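Local atomic coordinates of bifunctional cytochrome P450/NADPH--P450 reductase (Deinococcus aerius, PDB entry 7F3H), a protein that probably hydroxylates organic substrates at a haem centre, using electrons that its fused reductase draws from NADPH. Residues L151-I156 with T263-G268. Numbering follows the deposited sequence.
Sequences LTLDTI and TFLIAG. With HEM (protoporphyrin IX containing Fe), chain E.
Ile156 and Leu265 form the nearest backbone pair where residues 151-156 of helix 144-161 run nearly antiparallel to residues 263-268 of helix 254-285, the segment axes 9.9 Å apart and inclined at 154°. Ile156 fills the gap with both branches. The side chains of Ile156 and Phe264 cross at about a right angle, Ile156 CG1 lying 3.9 Å from Phe264 CB and also resting on that residue's carbonyl oxygen. The Phe264 ring leads away and stacks edge-to-face with Phe111. The other branch, Ile156 CG2, meets Leu265 CD2 at 3.7 Å. That same methyl also touches Leu153 CD2, so one leucine branch sits against two side chains. Both leucines place CG anti to the carbonyl carbon, which brings their ends into the gap although neither CB points across it. Leu177 and Phe176 of helix 175-190 back Leu153 and Leu265 respectively. In Ile156, CG1 stands anti to the backbone N (chi1 -159°), and the turn at chi2 brings CD1 to the haem vinyl, 3.7 Å from HEM CBB. Replacing this isoleucine with alanine would probably leave the vinyl and Phe264 CB without this partner, Leu265 with Leu153 alone of the facing segment, and open a gap between the helices. Gly268, without a side chain, brings its CA to 3.5 Å from HEM C3B, above the outer edge of pyrrole B. Beside it, Ala267 O lies 3.3 Å from HEM NB, while Thr263 CG2 approaches the haem methyl CMA. Thr152 OG1 hydrogen-bonds chiefly to Met148 O of its own helix and also to His269 O on the facing one. The buried interface joins what are by topology the E- and I-helices of the cytochrome P450 fold, the latter passing over the distal face of the haem.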
loop_
_atom_site.group_PDB
_atom_site.type_symbol
_atom_site.label_atom_id
_atom_site.label_comp_id
_atom_site.label_asym_id
_atom_site.label_seq_id
_atom_site.Cartn_x
_atom_site.Cartn_y
_atom_site.Cartn_z
ATOM N N LEU A 151 -14.109 -0.497 -0.757
ATOM C CA LEU A 151 -13.853 -1.927 -0.634
ATOM C C LEU A 151 -12.854 -2.205 0.475
ATOM O O LEU A 151 -13.145 -2.948 1.417
ATOM C CB LEU A 151 -13.353 -2.513 -1.959
ATOM C CG LEU A 151 -12.826 -3.964 -1.935
ATOM C CD1 LEU A 151 -13.964 -4.973 -1.766
ATOM C CD2 LEU A 151 -12.045 -4.276 -3.216
ATOM N N THR A 152 -11.680 -1.580 0.392
ATOM C CA THR A 152 -10.584 -1.925 1.291
ATOM C C THR A 152 -10.835 -1.421 2.714
ATOM O O THR A 152 -10.565 -2.141 3.676
ATOM C CB THR A 152 -9.261 -1.399 0.725
ATOM O OG1 THR A 152 -9.354 0.016 0.490
ATOM C CG2 THR A 152 -8.934 -2.109 -0.587
ATOM N N LEU A 153 -11.397 -0.218 2.883
ATOM C CA LEU A 153 -11.761 0.233 4.221
ATOM C C LEU A 153 -12.751 -0.723 4.873
ATOM O O LEU A 153 -12.550 -1.152 6.007
ATOM C CB LEU A 153 -12.329 1.638 4.173
ATOM C CG LEU A 153 -11.319 2.778 4.157
ATOM C CD1 LEU A 153 -12.045 4.142 4.062
ATOM C CD2 LEU A 153 -10.369 2.710 5.368
ATOM N N ASP A 154 -13.838 -1.058 4.184
ATOM C CA ASP A 154 -14.805 -1.973 4.784
ATOM C C ASP A 154 -14.186 -3.325 5.090
ATOM O O ASP A 154 -14.457 -3.919 6.142
ATOM C CB ASP A 154 -16.004 -2.141 3.871
ATOM C CG ASP A 154 -17.007 -1.049 4.068
ATOM O OD1 ASP A 154 -16.596 0.001 4.590
ATOM O OD2 ASP A 154 -18.186 -1.220 3.680
ATOM N N THR A 155 -13.352 -3.832 4.188
ATOM C CA THR A 155 -12.776 -5.152 4.395
ATOM C C THR A 155 -11.840 -5.139 5.595
ATOM O O THR A 155 -11.920 -6.009 6.480
ATOM C CB THR A 155 -12.051 -5.610 3.132
ATOM O OG1 THR A 155 -12.980 -5.629 2.035
ATOM C CG2 THR A 155 -11.538 -7.003 3.320
ATOM N N ILE A 156 -10.925 -4.173 5.630
ATOM C CA ILE A 156 -9.990 -4.162 6.733
ATOM C C ILE A 156 -10.731 -3.861 8.042
ATOM O O ILE A 156 -10.383 -4.422 9.074
ATOM C CB ILE A 156 -8.809 -3.208 6.433
ATOM C CG1 ILE A 156 -7.615 -3.568 7.300
ATOM C CG2 ILE A 156 -9.142 -1.793 6.743
ATOM C CD1 ILE A 156 -7.204 -5.042 7.189
ATOM N N THR A 263 -3.582 1.434 12.728
ATOM C CA THR A 263 -2.490 1.108 11.818
ATOM C C THR A 263 -2.993 0.286 10.633
ATOM O O THR A 263 -2.654 0.567 9.477
ATOM C CB THR A 263 -1.393 0.363 12.610
ATOM O OG1 THR A 263 -0.904 1.215 13.649
ATOM C CG2 THR A 263 -0.209 -0.022 11.743
ATOM N N PHE A 264 -3.761 -0.776 10.908
ATOM C CA PHE A 264 -4.417 -1.532 9.835
ATOM C C PHE A 264 -5.111 -0.603 8.850
ATOM O O PHE A 264 -4.994 -0.780 7.629
ATOM C CB PHE A 264 -5.427 -2.542 10.389
ATOM C CG PHE A 264 -4.852 -3.512 11.361
ATOM C CD1 PHE A 264 -3.483 -3.747 11.417
ATOM C CD2 PHE A 264 -5.676 -4.158 12.259
ATOM C CE1 PHE A 264 -2.949 -4.617 12.359
ATOM C CE2 PHE A 264 -5.152 -5.021 13.201
ATOM C CZ PHE A 264 -3.780 -5.259 13.241
ATOM N N LEU A 265 -5.820 0.416 9.366
ATOM C CA LEU A 265 -6.513 1.345 8.467
ATOM C C LEU A 265 -5.546 2.276 7.733
ATOM O O LEU A 265 -5.759 2.609 6.556
ATOM C CB LEU A 265 -7.498 2.187 9.257
ATOM C CG LEU A 265 -8.674 1.377 9.783
ATOM C CD1 LEU A 265 -9.219 2.057 11.094
ATOM C CD2 LEU A 265 -9.706 1.262 8.676
ATOM N N ILE A 266 -4.522 2.765 8.436
ATOM C CA ILE A 266 -3.555 3.684 7.841
ATOM C C ILE A 266 -2.854 3.009 6.678
ATOM O O ILE A 266 -2.875 3.498 5.541
ATOM C CB ILE A 266 -2.523 4.140 8.894
ATOM C CG1 ILE A 266 -3.174 4.904 10.047
ATOM C CG2 ILE A 266 -1.365 4.895 8.223
ATOM C CD1 ILE A 266 -4.250 5.818 9.592
ATOM N N ALA A 267 -2.307 1.819 6.940
ATOM C CA ALA A 267 -1.393 1.096 6.076
ATOM C C ALA A 267 -2.121 0.166 5.121
ATOM O O ALA A 267 -1.504 -0.354 4.184
ATOM C CB ALA A 267 -0.393 0.286 6.928
ATOM N N GLY A 268 -3.420 -0.063 5.323
ATOM C CA GLY A 268 -4.062 -1.049 4.499
ATOM C C GLY A 268 -4.984 -0.498 3.436
ATOM O O GLY A 268 -5.202 -1.195 2.441
HETATM C CHA HEM E . 4.384 -2.113 5.988
HETATM C CHB HEM E . -0.166 -3.438 7.065
HETATM C CHC HEM E . -1.232 -3.563 2.311
HETATM C CHD HEM E . 3.223 -1.959 1.264
HETATM C C1A HEM E . 3.254 -2.466 6.684
HETATM C C2A HEM E . 3.131 -2.490 8.126
HETATM C C3A HEM E . 1.890 -2.890 8.444
HETATM C C4A HEM E . 1.155 -3.055 7.200
HETATM C CMA HEM E . 1.321 -3.071 9.875
HETATM C CAA HEM E . 4.296 -2.214 9.089
HETATM C CBA HEM E . 4.944 -3.564 9.419
HETATM C CGA HEM E . 6.074 -3.433 10.440
HETATM O O1A HEM E . 6.069 -4.265 11.389
HETATM O O2A HEM E . 6.915 -2.483 10.426
HETATM C C1B HEM E . -0.850 -3.631 5.883
HETATM C C2B HEM E . -2.223 -4.102 5.743
HETATM C C3B HEM E . -2.485 -4.180 4.426
HETATM C C4B HEM E . -1.323 -3.694 3.705
HETATM C CMB HEM E . -3.124 -4.512 6.925
HETATM C CAB HEM E . -3.785 -4.540 3.673
HETATM C CBB HEM E . -4.969 -4.753 4.253
HETATM C C1C HEM E . -0.126 -3.127 1.600
HETATM C C2C HEM E . 0.015 -3.051 0.139
HETATM C C3C HEM E . 1.258 -2.586 -0.087
HETATM C C4C HEM E . 1.932 -2.403 1.163
HETATM C CMC HEM E . -1.092 -3.399 -0.899
HETATM C CAC HEM E . 2.014 -2.297 -1.375
HETATM C CBC HEM E . 1.481 -2.511 -2.569
HETATM C C1D HEM E . 3.926 -1.854 2.448
HETATM C C2D HEM E . 5.294 -1.364 2.591
HETATM C C3D HEM E . 5.589 -1.421 3.889
HETATM C C4D HEM E . 4.445 -1.921 4.624
HETATM C CMD HEM E . 6.244 -0.882 1.463
HETATM C CAD HEM E . 6.921 -0.996 4.480
HETATM C CBD HEM E . 6.738 0.476 4.738
HETATM C CGD HEM E . 8.009 1.107 5.195
HETATM O O1D HEM E . 7.871 2.211 5.776
HETATM O O2D HEM E . 9.126 0.528 4.988
HETATM N NA HEM E . 2.021 -2.786 6.158
HETATM N NB HEM E . -0.332 -3.406 4.631
HETATM N NC HEM E . 1.063 -2.706 2.183
HETATM N ND HEM E . 3.446 -2.185 3.706
HETATM FE FE HEM E . 1.636 -2.868 4.149
#